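Local coordinates for spore coat polysaccharide biosynthesis protein SpsE (Bacillus subtilis, PDB 1VLI) that probably acts as an N-acylneuraminate-9-phosphate synthase-type enzyme and serves in the biosynthesis of spore coat polysaccharide, at residues P201-M211 with K294-A305; F313-T321 with G346-L355. One frame throughout, in Å; residues are numbered along the deposited sequence.

Contact 1 of 2, residues P201-M211 with K294-A305; sequences PEYSNLSVIPM and KLLGSSYKTTTA
N205 reaches across to the turn that follows helix 293-296. Its CB lies near S298 O. With chi1 at -68°, CG stands anti to the carbonyl carbon, and the amide is carried toward G297 and S298. N205 OD1 accepts a hydrogen bond from S298 N at 2.8 Å. The bond is nearly straight, 168° at the hydrogen, and uses an in-plane lone pair of OD1. The same oxygen, N205 OD1, sits 3.3 Å from G297 CA. A CB on G297 would collide with OD1, and G297 also has positive phi. On the other branch, N205 ND2 meets the methyl T304 CG2 at 3.7 Å. The two side chains run side against side with opposite headings, while T304 OG1 bonds to E307.

The backbone beyond N205 donates to the last carbonyls of the helix. L206 N donates to L295 O at 2.9 Å. L296 O is held twice by one residue. S207 N approaches L296 O in plane, on a lone pair, at 3.0 Å. S207 OG comes to L296 O from above the carbonyl plane, 50° out of it, at 2.8 Å. Water 1 accepts from N205 N and also bonds to the carbonyls of E202 and K294.

L295 CD2 lies against P201 CB and beside S204 OG. A236 of helix 232-239 touches both L295 and L206. Farther along, the selenomethionine M211 lies across K301, with M211 CE 3.2 Å from K301 CB. K301 NZ turns to T165.

In the TIM barrel typical of the NeuB family, this contact ties the loop between strand 188-193 and helix 208-215 to the segment leaving the barrel, with the side chain of K301 about 14 Å from the zinc ion.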
loop_
_atom_site.group_PDB
_atom_site.type_symbol
_atom_site.label_atom_id
_atom_site.label_comp_id
_atom_site.label_asym_id
_atom_site.label_seq_id
_atom_site.Cartn_x
_atom_site.Cartn_y
_atom_site.Cartn_z
ATOM N N PRO A 201 -19.948 -2.351 -5.177
ATOM C CA PRO A 201 -20.270 -1.008 -4.663
ATOM C C PRO A 201 -20.728 -0.918 -3.178
ATOM O O PRO A 201 -20.343 0.035 -2.492
ATOM C CB PRO A 201 -21.414 -0.548 -5.584
ATOM C CG PRO A 201 -21.197 -1.266 -6.845
ATOM C CD PRO A 201 -20.539 -2.581 -6.506
ATOM N N GLU A 202 -21.549 -1.877 -2.720
ATOM C CA GLU A 202 -22.111 -1.905 -1.348
ATOM C C GLU A 202 -21.016 -1.923 -0.291
ATOM O O GLU A 202 -21.259 -1.555 0.869
ATOM C CB GLU A 202 -22.989 -3.142 -1.113
ATOM C CG GLU A 202 -23.891 -3.549 -2.269
ATOM C CD GLU A 202 -23.182 -4.412 -3.305
ATOM O OE1 GLU A 202 -22.642 -5.474 -2.930
ATOM O OE2 GLU A 202 -23.181 -4.034 -4.499
ATOM N N TYR A 203 -19.823 -2.367 -0.697
ATOM C CA TYR A 203 -18.704 -2.526 0.219
ATOM C C TYR A 203 -17.730 -1.349 0.262
ATOM O O TYR A 203 -16.712 -1.409 0.961
ATOM C CB TYR A 203 -17.962 -3.841 -0.046
ATOM C CG TYR A 203 -18.810 -5.057 0.234
ATOM C CD1 TYR A 203 -19.106 -5.448 1.553
ATOM C CD2 TYR A 203 -19.346 -5.809 -0.815
ATOM C CE1 TYR A 203 -19.902 -6.569 1.809
ATOM C CE2 TYR A 203 -20.136 -6.933 -0.570
ATOM C CZ TYR A 203 -20.408 -7.304 0.738
ATOM O OH TYR A 203 -21.187 -8.411 0.966
ATOM N N SER A 204 -18.054 -0.276 -0.449
ATOM C CA SER A 204 -17.195 0.912 -0.513
ATOM C C SER A 204 -16.964 1.580 0.844
ATOM O O SER A 204 -15.856 2.055 1.115
ATOM C CB SER A 204 -17.790 1.934 -1.468
ATOM O OG SER A 204 -18.027 1.335 -2.725
ATOM N N ASN A 205 -18.017 1.631 1.666
ATOM C CA ASN A 205 -18.043 2.407 2.897
ATOM C C ASN A 205 -17.343 3.758 2.787
ATOM O O ASN A 205 -16.450 4.056 3.570
ATOM C CB ASN A 205 -17.466 1.596 4.061
ATOM C CG ASN A 205 -18.350 0.414 4.438
ATOM O OD1 ASN A 205 -19.504 0.571 4.932
ATOM N ND2 ASN A 205 -17.819 -0.782 4.221
ATOM N N LEU A 206 -17.771 4.581 1.840
ATOM C CA LEU A 206 -17.149 5.899 1.621
ATOM C C LEU A 206 -17.288 6.918 2.769
ATOM O O LEU A 206 -16.514 7.883 2.838
ATOM C CB LEU A 206 -17.637 6.510 0.305
ATOM C CG LEU A 206 -17.382 5.766 -1.006
ATOM C CD1 LEU A 206 -17.573 6.701 -2.194
ATOM C CD2 LEU A 206 -15.972 5.198 -1.028
ATOM N N SER A 207 -18.266 6.723 3.672
ATOM C CA SER A 207 -18.364 7.620 4.831
ATOM C C SER A 207 -17.087 7.551 5.695
ATOM O O SER A 207 -16.858 8.400 6.541
ATOM C CB SER A 207 -19.626 7.354 5.665
ATOM O OG SER A 207 -19.710 5.981 5.964
ATOM N N VAL A 208 -16.238 6.563 5.439
ATOM C CA VAL A 208 -14.981 6.441 6.121
ATOM C C VAL A 208 -14.017 7.572 5.787
ATOM O O VAL A 208 -13.196 7.971 6.629
ATOM C CB VAL A 208 -14.331 5.092 5.790
ATOM C CG1 VAL A 208 -12.827 5.078 6.135
ATOM C CG2 VAL A 208 -15.055 3.972 6.491
ATOM N N ILE A 209 -14.105 8.087 4.558
ATOM C CA ILE A 209 -13.199 9.140 4.115
ATOM C C ILE A 209 -13.275 10.430 4.969
ATOM O O ILE A 209 -12.250 10.796 5.543
ATOM C CB ILE A 209 -13.365 9.409 2.592
ATOM C CG1 ILE A 209 -12.836 8.204 1.799
ATOM C CG2 ILE A 209 -12.657 10.721 2.197
ATOM C CD1 ILE A 209 -13.100 8.292 0.272
ATOM N N PRO A 210 -14.434 11.114 5.059
ATOM C CA PRO A 210 -14.587 12.217 6.037
ATOM C C PRO A 210 -14.282 11.896 7.490
ATOM O O PRO A 210 -13.708 12.738 8.175
ATOM C CB PRO A 210 -16.046 12.717 5.855
ATOM C CG PRO A 210 -16.716 11.727 5.011
ATOM C CD PRO A 210 -15.627 10.998 4.192
HETATM N N MSE A 211 -14.615 10.699 7.961
HETATM C CA MSE A 211 -14.285 10.307 9.319
HETATM C C MSE A 211 -12.763 10.350 9.514
HETATM O O MSE A 211 -12.268 10.996 10.448
HETATM C CB MSE A 211 -14.795 8.895 9.584
HETATM C CG MSE A 211 -14.657 8.437 11.007
HETATM SE SE MSE A 211 -12.937 7.693 11.418
HETATM C CE MSE A 211 -13.049 5.935 10.401
ATOM N N LYS A 294 -25.868 3.427 -0.478
ATOM C CA LYS A 294 -25.221 2.189 -0.864
ATOM C C LYS A 294 -23.725 2.429 -0.855
ATOM O O LYS A 294 -22.982 1.601 -0.358
ATOM C CB LYS A 294 -25.729 1.713 -2.243
ATOM C CG LYS A 294 -25.057 0.417 -2.783
ATOM C CD LYS A 294 -25.897 -0.383 -3.807
ATOM C CE LYS A 294 -26.017 0.303 -5.196
ATOM N NZ LYS A 294 -24.773 0.281 -6.053
ATOM N N LEU A 295 -23.292 3.579 -1.362
ATOM C CA LEU A 295 -21.873 3.924 -1.355
ATOM C C LEU A 295 -21.382 4.434 -0.005
ATOM O O LEU A 295 -20.234 4.173 0.368
ATOM C CB LEU A 295 -21.536 4.925 -2.461
ATOM C CG LEU A 295 -21.725 4.438 -3.896
ATOM C CD1 LEU A 295 -21.704 5.620 -4.835
ATOM C CD2 LEU A 295 -20.682 3.381 -4.284
ATOM N N LEU A 296 -22.233 5.135 0.754
ATOM C CA LEU A 296 -21.785 5.648 2.054
ATOM C C LEU A 296 -21.409 4.534 3.028
ATOM O O LEU A 296 -20.332 4.573 3.655
ATOM C CB LEU A 296 -22.769 6.659 2.653
ATOM C CG LEU A 296 -22.758 8.032 1.942
ATOM C CD1 LEU A 296 -23.860 8.959 2.443
ATOM C CD2 LEU A 296 -21.394 8.757 1.979
ATOM N N GLY A 297 -22.246 3.509 3.095
ATOM C CA GLY A 297 -22.088 2.465 4.104
ATOM C C GLY A 297 -21.949 3.029 5.512
ATOM O O GLY A 297 -22.612 4.004 5.891
ATOM N N SER A 298 -21.057 2.421 6.282
ATOM C CA SER A 298 -20.813 2.793 7.672
ATOM C C SER A 298 -19.472 3.539 7.845
ATOM O O SER A 298 -18.447 3.159 7.241
ATOM C CB SER A 298 -20.816 1.522 8.530
ATOM O OG SER A 298 -20.578 1.825 9.891
ATOM N N SER A 299 -19.492 4.591 8.673
ATOM C CA SER A 299 -18.275 5.342 9.059
ATOM C C SER A 299 -17.385 4.629 10.082
ATOM O O SER A 299 -16.280 5.089 10.361
ATOM C CB SER A 299 -18.614 6.762 9.561
ATOM O OG SER A 299 -19.520 6.756 10.666
ATOM N N TYR A 300 -17.860 3.526 10.664
ATOM C CA TYR A 300 -17.020 2.750 11.584
ATOM C C TYR A 300 -15.951 2.051 10.757
ATOM O O TYR A 300 -16.270 1.144 9.969
ATOM C CB TYR A 300 -17.829 1.742 12.419
ATOM C CG TYR A 300 -16.963 0.937 13.381
ATOM C CD1 TYR A 300 -16.224 1.567 14.398
ATOM C CD2 TYR A 300 -16.869 -0.445 13.266
ATOM C CE1 TYR A 300 -15.402 0.833 15.279
ATOM C CE2 TYR A 300 -16.053 -1.196 14.136
ATOM C CZ TYR A 300 -15.321 -0.552 15.139
ATOM O OH TYR A 300 -14.528 -1.309 15.990
ATOM N N LYS A 301 -14.702 2.513 10.908
ATOM C CA LYS A 301 -13.543 1.964 10.178
ATOM C C LYS A 301 -13.302 0.581 10.704
ATOM O O LYS A 301 -13.012 0.415 11.888
ATOM C CB LYS A 301 -12.281 2.810 10.382
ATOM C CG LYS A 301 -11.040 2.283 9.678
ATOM C CD LYS A 301 -11.316 2.007 8.218
ATOM C CE LYS A 301 -10.044 1.607 7.507
ATOM N NZ LYS A 301 -10.293 1.459 6.025
ATOM N N THR A 302 -13.452 -0.404 9.820
ATOM C CA THR A 302 -13.365 -1.821 10.183
ATOM C C THR A 302 -13.229 -2.739 8.944
ATOM O O THR A 302 -13.397 -2.289 7.827
ATOM C CB THR A 302 -14.581 -2.222 11.080
ATOM O OG1 THR A 302 -14.385 -3.547 11.571
ATOM C CG2 THR A 302 -15.896 -2.296 10.285
ATOM N N THR A 303 -12.924 -4.020 9.148
ATOM C CA THR A 303 -12.928 -5.006 8.056
ATOM C C THR A 303 -14.364 -5.328 7.558
ATOM O O THR A 303 -15.329 -5.300 8.347
ATOM C CB THR A 303 -12.160 -6.275 8.509
ATOM O OG1 THR A 303 -11.879 -7.110 7.376
ATOM C CG2 THR A 303 -13.012 -7.137 9.444
ATOM N N THR A 304 -14.516 -5.615 6.262
ATOM C CA THR A 304 -15.853 -5.886 5.691
ATOM C C THR A 304 -16.286 -7.362 5.818
ATOM O O THR A 304 -15.480 -8.229 6.192
ATOM C CB THR A 304 -15.990 -5.383 4.210
ATOM O OG1 THR A 304 -14.952 -5.950 3.398
ATOM C CG2 THR A 304 -15.782 -3.859 4.095
ATOM N N ALA A 305 -17.566 -7.625 5.530
ATOM C CA ALA A 305 -18.098 -8.992 5.447
ATOM C C ALA A 305 -17.343 -9.874 4.430
ATOM O O ALA A 305 -17.179 -11.070 4.675
ATOM C CB ALA A 305 -19.606 -8.978 5.160
HETATM O O HOH W 1 -20.645 1.068 1.217
#

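Contact 2 of 2, residues F313-T321 with G346-L355; sequences FAYRGIFTT and GLHPRFFELL
I318, G346 and P349 carry this contact within the SAF (antifreeze-like) domain. It sets strand 317-320 against the loop that leads into helix 352-356. I318 has the largest buried area. I318 N donates to L347 O at 2.9 Å, in the carbonyl plane, but the bond is bent to 135° at the hydrogen. The side chain runs along the loop, past L347 O and H348 O. CG1 is anti to the carbonyl carbon (chi1 -60°) and the chain is extended beyond it, which carries CD1 to the start of the helix. I318 CG1 lies 3.3 Å from L347 O. I318 CD1 comes to 3.5 Å from H348 O and to 4.0 Å from F352 CB. It meets the F352 ring at its edge and also touches L347 CB, F351 CB and L355 CD1. With CG1 and CD1 gone, as in an alanine here, L347, F352 and L355 are likely to lose their shared apolar partner.

G346 passes close to the strand. G346 CA makes a CH...O contact with I318 O at 3.4 Å, and a CB on it would clash with that oxygen. The CA also stands over one face of the F319 ring, offset toward the rim.

P349 closes the other end. P349 CD lies 3.5 Å from R316 O and its CG touches R316 CB. The ring also rests on V337 of strand 335-338, the antiparallel neighbour of strand 317-320. The guanidinium of R316 leads away to a salt bridge with E144, a residue ahead of helix 148-155.

Water 2 links two carbonyls across the contact, donating to R316 O at 2.8 Å and to G346 O at 3.1 Å.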
loop_
_atom_site.group_PDB
_atom_site.type_symbol
_atom_site.label_atom_id
_atom_site.label_comp_id
_atom_site.label_asym_id
_atom_site.label_seq_id
_atom_site.Cartn_x
_atom_site.Cartn_y
_atom_site.Cartn_z
ATOM N N PHE A 313 -5.529 -12.501 10.730
ATOM C CA PHE A 313 -4.890 -13.570 9.945
ATOM C C PHE A 313 -4.024 -13.114 8.749
ATOM O O PHE A 313 -3.354 -13.957 8.140
ATOM C CB PHE A 313 -5.921 -14.647 9.502
ATOM C CG PHE A 313 -6.699 -14.310 8.222
ATOM C CD1 PHE A 313 -6.167 -14.599 6.952
ATOM C CD2 PHE A 313 -7.981 -13.743 8.289
ATOM C CE1 PHE A 313 -6.884 -14.291 5.765
ATOM C CE2 PHE A 313 -8.709 -13.439 7.108
ATOM C CZ PHE A 313 -8.156 -13.715 5.846
ATOM N N ALA A 314 -4.032 -11.814 8.410
ATOM C CA ALA A 314 -3.299 -11.335 7.220
ATOM C C ALA A 314 -2.255 -10.213 7.403
ATOM O O ALA A 314 -1.318 -10.122 6.584
ATOM C CB ALA A 314 -4.266 -10.991 6.073
ATOM N N TYR A 315 -2.400 -9.379 8.446
ATOM C CA TYR A 315 -1.343 -8.430 8.825
ATOM C C TYR A 315 -0.089 -9.165 9.266
ATOM O O TYR A 315 -0.124 -10.378 9.472
ATOM C CB TYR A 315 -1.782 -7.536 9.958
ATOM C CG TYR A 315 -2.834 -6.561 9.571
ATOM C CD1 TYR A 315 -3.267 -6.464 8.239
ATOM C CD2 TYR A 315 -3.398 -5.705 10.520
ATOM C CE1 TYR A 315 -4.266 -5.550 7.865
ATOM C CE2 TYR A 315 -4.410 -4.770 10.142
ATOM C CZ TYR A 315 -4.828 -4.719 8.824
ATOM O OH TYR A 315 -5.780 -3.826 8.432
ATOM N N ARG A 316 1.015 -8.439 9.437
ATOM C CA ARG A 316 2.272 -9.082 9.825
ATOM C C ARG A 316 2.312 -9.454 11.310
ATOM O O ARG A 316 1.536 -8.922 12.124
ATOM C CB ARG A 316 3.470 -8.203 9.462
ATOM C CG ARG A 316 3.544 -7.812 7.976
ATOM C CD ARG A 316 4.962 -7.853 7.411
ATOM N NE ARG A 316 4.955 -7.773 5.959
ATOM C CZ ARG A 316 6.014 -8.008 5.173
ATOM N NH1 ARG A 316 7.194 -8.362 5.666
ATOM N NH2 ARG A 316 5.882 -7.934 3.873
ATOM N N GLY A 317 3.202 -10.382 11.651
ATOM C CA GLY A 317 3.534 -10.689 13.021
ATOM C C GLY A 317 4.975 -11.140 13.110
ATOM O O GLY A 317 5.704 -11.161 12.100
ATOM N N ILE A 318 5.393 -11.528 14.315
ATOM C CA ILE A 318 6.762 -11.920 14.520
ATOM C C ILE A 318 6.907 -13.435 14.438
ATOM O O ILE A 318 6.237 -14.173 15.179
ATOM C CB ILE A 318 7.260 -11.387 15.867
ATOM C CG1 ILE A 318 7.163 -9.866 15.896
ATOM C CG2 ILE A 318 8.677 -11.826 16.076
ATOM C CD1 ILE A 318 7.565 -9.270 17.196
ATOM N N PHE A 319 7.802 -13.889 13.558
ATOM C CA PHE A 319 7.934 -15.312 13.243
ATOM C C PHE A 319 9.354 -15.751 13.351
ATOM O O PHE A 319 10.239 -14.964 13.088
ATOM C CB PHE A 319 7.453 -15.582 11.823
ATOM C CG PHE A 319 5.963 -15.666 11.696
ATOM C CD1 PHE A 319 5.203 -14.524 11.483
ATOM C CD2 PHE A 319 5.314 -16.896 11.803
ATOM C CE1 PHE A 319 3.800 -14.598 11.389
ATOM C CE2 PHE A 319 3.925 -16.985 11.699
ATOM C CZ PHE A 319 3.171 -15.824 11.497
ATOM N N THR A 320 9.575 -17.001 13.746
ATOM C CA THR A 320 10.917 -17.564 13.764
ATOM C C THR A 320 11.358 -17.884 12.334
ATOM O O THR A 320 10.593 -18.462 11.547
ATOM C CB THR A 320 10.977 -18.840 14.598
ATOM O OG1 THR A 320 9.849 -19.661 14.278
ATOM C CG2 THR A 320 10.802 -18.535 16.086
ATOM N N THR A 321 12.581 -17.494 12.005
ATOM C CA THR A 321 13.178 -17.853 10.715
ATOM C C THR A 321 14.053 -19.118 10.800
ATOM O O THR A 321 14.417 -19.684 9.763
ATOM C CB THR A 321 13.999 -16.692 10.137
ATOM O OG1 THR A 321 14.980 -16.285 11.086
ATOM C CG2 THR A 321 13.172 -15.477 9.975
ATOM N N GLY A 346 1.786 -14.338 14.644
ATOM C CA GLY A 346 2.892 -14.143 15.591
ATOM C C GLY A 346 2.597 -12.914 16.442
ATOM O O GLY A 346 1.629 -12.208 16.172
ATOM N N LEU A 347 3.398 -12.654 17.480
ATOM C CA LEU A 347 3.280 -11.402 18.262
ATOM C C LEU A 347 3.237 -10.158 17.390
ATOM O O LEU A 347 3.900 -10.116 16.364
ATOM C CB LEU A 347 4.476 -11.224 19.190
ATOM C CG LEU A 347 4.407 -11.645 20.635
ATOM C CD1 LEU A 347 5.190 -10.597 21.409
ATOM C CD2 LEU A 347 2.935 -11.796 21.129
ATOM N N HIS A 348 2.498 -9.133 17.811
ATOM C CA HIS A 348 2.468 -7.877 17.045
ATOM C C HIS A 348 3.870 -7.297 16.796
ATOM O O HIS A 348 4.708 -7.309 17.693
ATOM C CB HIS A 348 1.641 -6.847 17.781
ATOM C CG HIS A 348 1.288 -5.677 16.937
ATOM N ND1 HIS A 348 2.167 -4.646 16.689
ATOM C CD2 HIS A 348 0.162 -5.386 16.257
ATOM C CE1 HIS A 348 1.588 -3.756 15.906
ATOM N NE2 HIS A 348 0.370 -4.185 15.625
ATOM N N PRO A 349 4.149 -6.830 15.579
ATOM C CA PRO A 349 5.432 -6.207 15.282
ATOM C C PRO A 349 5.884 -5.065 16.215
ATOM O O PRO A 349 7.070 -4.710 16.201
ATOM C CB PRO A 349 5.222 -5.686 13.856
ATOM C CG PRO A 349 4.333 -6.690 13.280
ATOM C CD PRO A 349 3.318 -6.939 14.366
ATOM N N ARG A 350 4.981 -4.497 17.016
ATOM C CA ARG A 350 5.380 -3.435 17.975
ATOM C C ARG A 350 6.374 -3.974 19.019
ATOM O O ARG A 350 7.015 -3.205 19.733
ATOM C CB ARG A 350 4.153 -2.754 18.648
ATOM C CG ARG A 350 3.556 -3.531 19.847
ATOM C CD ARG A 350 2.405 -2.820 20.616
ATOM N NE ARG A 350 1.311 -2.490 19.719
ATOM C CZ ARG A 350 0.298 -3.293 19.398
ATOM N NH1 ARG A 350 0.179 -4.515 19.914
ATOM N NH2 ARG A 350 -0.611 -2.863 18.534
ATOM N N PHE A 351 6.526 -5.291 19.114
ATOM C CA PHE A 351 7.464 -5.847 20.085
ATOM C C PHE A 351 8.780 -6.274 19.486
ATOM O O PHE A 351 9.613 -6.809 20.190
ATOM C CB PHE A 351 6.834 -7.013 20.863
ATOM C CG PHE A 351 5.506 -6.655 21.530
ATOM C CD1 PHE A 351 5.473 -5.939 22.741
ATOM C CD2 PHE A 351 4.300 -7.023 20.943
ATOM C CE1 PHE A 351 4.273 -5.644 23.365
ATOM C CE2 PHE A 351 3.096 -6.738 21.562
ATOM C CZ PHE A 351 3.083 -6.032 22.776
ATOM N N PHE A 352 9.008 -6.002 18.207
ATOM C CA PHE A 352 10.181 -6.545 17.550
ATOM C C PHE A 352 11.481 -5.944 18.114
ATOM O O PHE A 352 12.419 -6.690 18.467
ATOM C CB PHE A 352 10.070 -6.391 16.031
ATOM C CG PHE A 352 11.196 -7.046 15.283
ATOM C CD1 PHE A 352 11.169 -8.416 15.012
ATOM C CD2 PHE A 352 12.282 -6.299 14.854
ATOM C CE1 PHE A 352 12.205 -9.033 14.326
ATOM C CE2 PHE A 352 13.324 -6.903 14.171
ATOM C CZ PHE A 352 13.286 -8.279 13.903
ATOM N N GLU A 353 11.530 -4.614 18.226
ATOM C CA GLU A 353 12.669 -3.936 18.854
ATOM C C GLU A 353 12.991 -4.478 20.240
ATOM O O GLU A 353 14.132 -4.841 20.520
ATOM C CB GLU A 353 12.432 -2.430 18.903
ATOM C CG GLU A 353 13.119 -1.682 17.776
ATOM C CD GLU A 353 12.369 -0.419 17.377
ATOM O OE1 GLU A 353 11.951 0.326 18.291
ATOM O OE2 GLU A 353 12.195 -0.176 16.149
ATOM N N LEU A 354 11.973 -4.560 21.092
ATOM C CA LEU A 354 12.089 -5.071 22.453
ATOM C C LEU A 354 12.735 -6.451 22.500
ATOM O O LEU A 354 13.703 -6.679 23.243
ATOM C CB LEU A 354 10.697 -5.138 23.078
ATOM C CG LEU A 354 10.534 -5.554 24.530
ATOM C CD1 LEU A 354 11.071 -4.466 25.420
ATOM C CD2 LEU A 354 9.048 -5.741 24.809
ATOM N N LEU A 355 12.210 -7.383 21.711
ATOM C CA LEU A 355 12.768 -8.735 21.731
ATOM C C LEU A 355 14.223 -8.767 21.244
ATOM O O LEU A 355 15.036 -9.389 21.862
ATOM C CB LEU A 355 11.903 -9.681 20.898
ATOM C CG LEU A 355 10.439 -9.951 21.237
ATOM C CD1 LEU A 355 9.993 -11.135 20.394
ATOM C CD2 LEU A 355 10.261 -10.266 22.750
HETATM O O HOH W 2 0.750 -9.618 14.694
#

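The two contacts share no element and follow each other along the chain. Their centres are 29 Å apart, and their nearest atoms about 7 Å. Contact 1 lies in the barrel part and is only partly buried, with several exposed residues. Its directional bonds are made by backbone carbonyls at a helix end, an amide and a hydroxyl, with apolar contacts around them. Contact 2 lies in the SAF domain and is buried. It covers less surface, 390 against 878 Å², and rests largely on one isoleucine and a single direct hydrogen bond. Each includes one bridging water. Segment 294-305 leads from the barrel toward the domain that contact 2 helps to build.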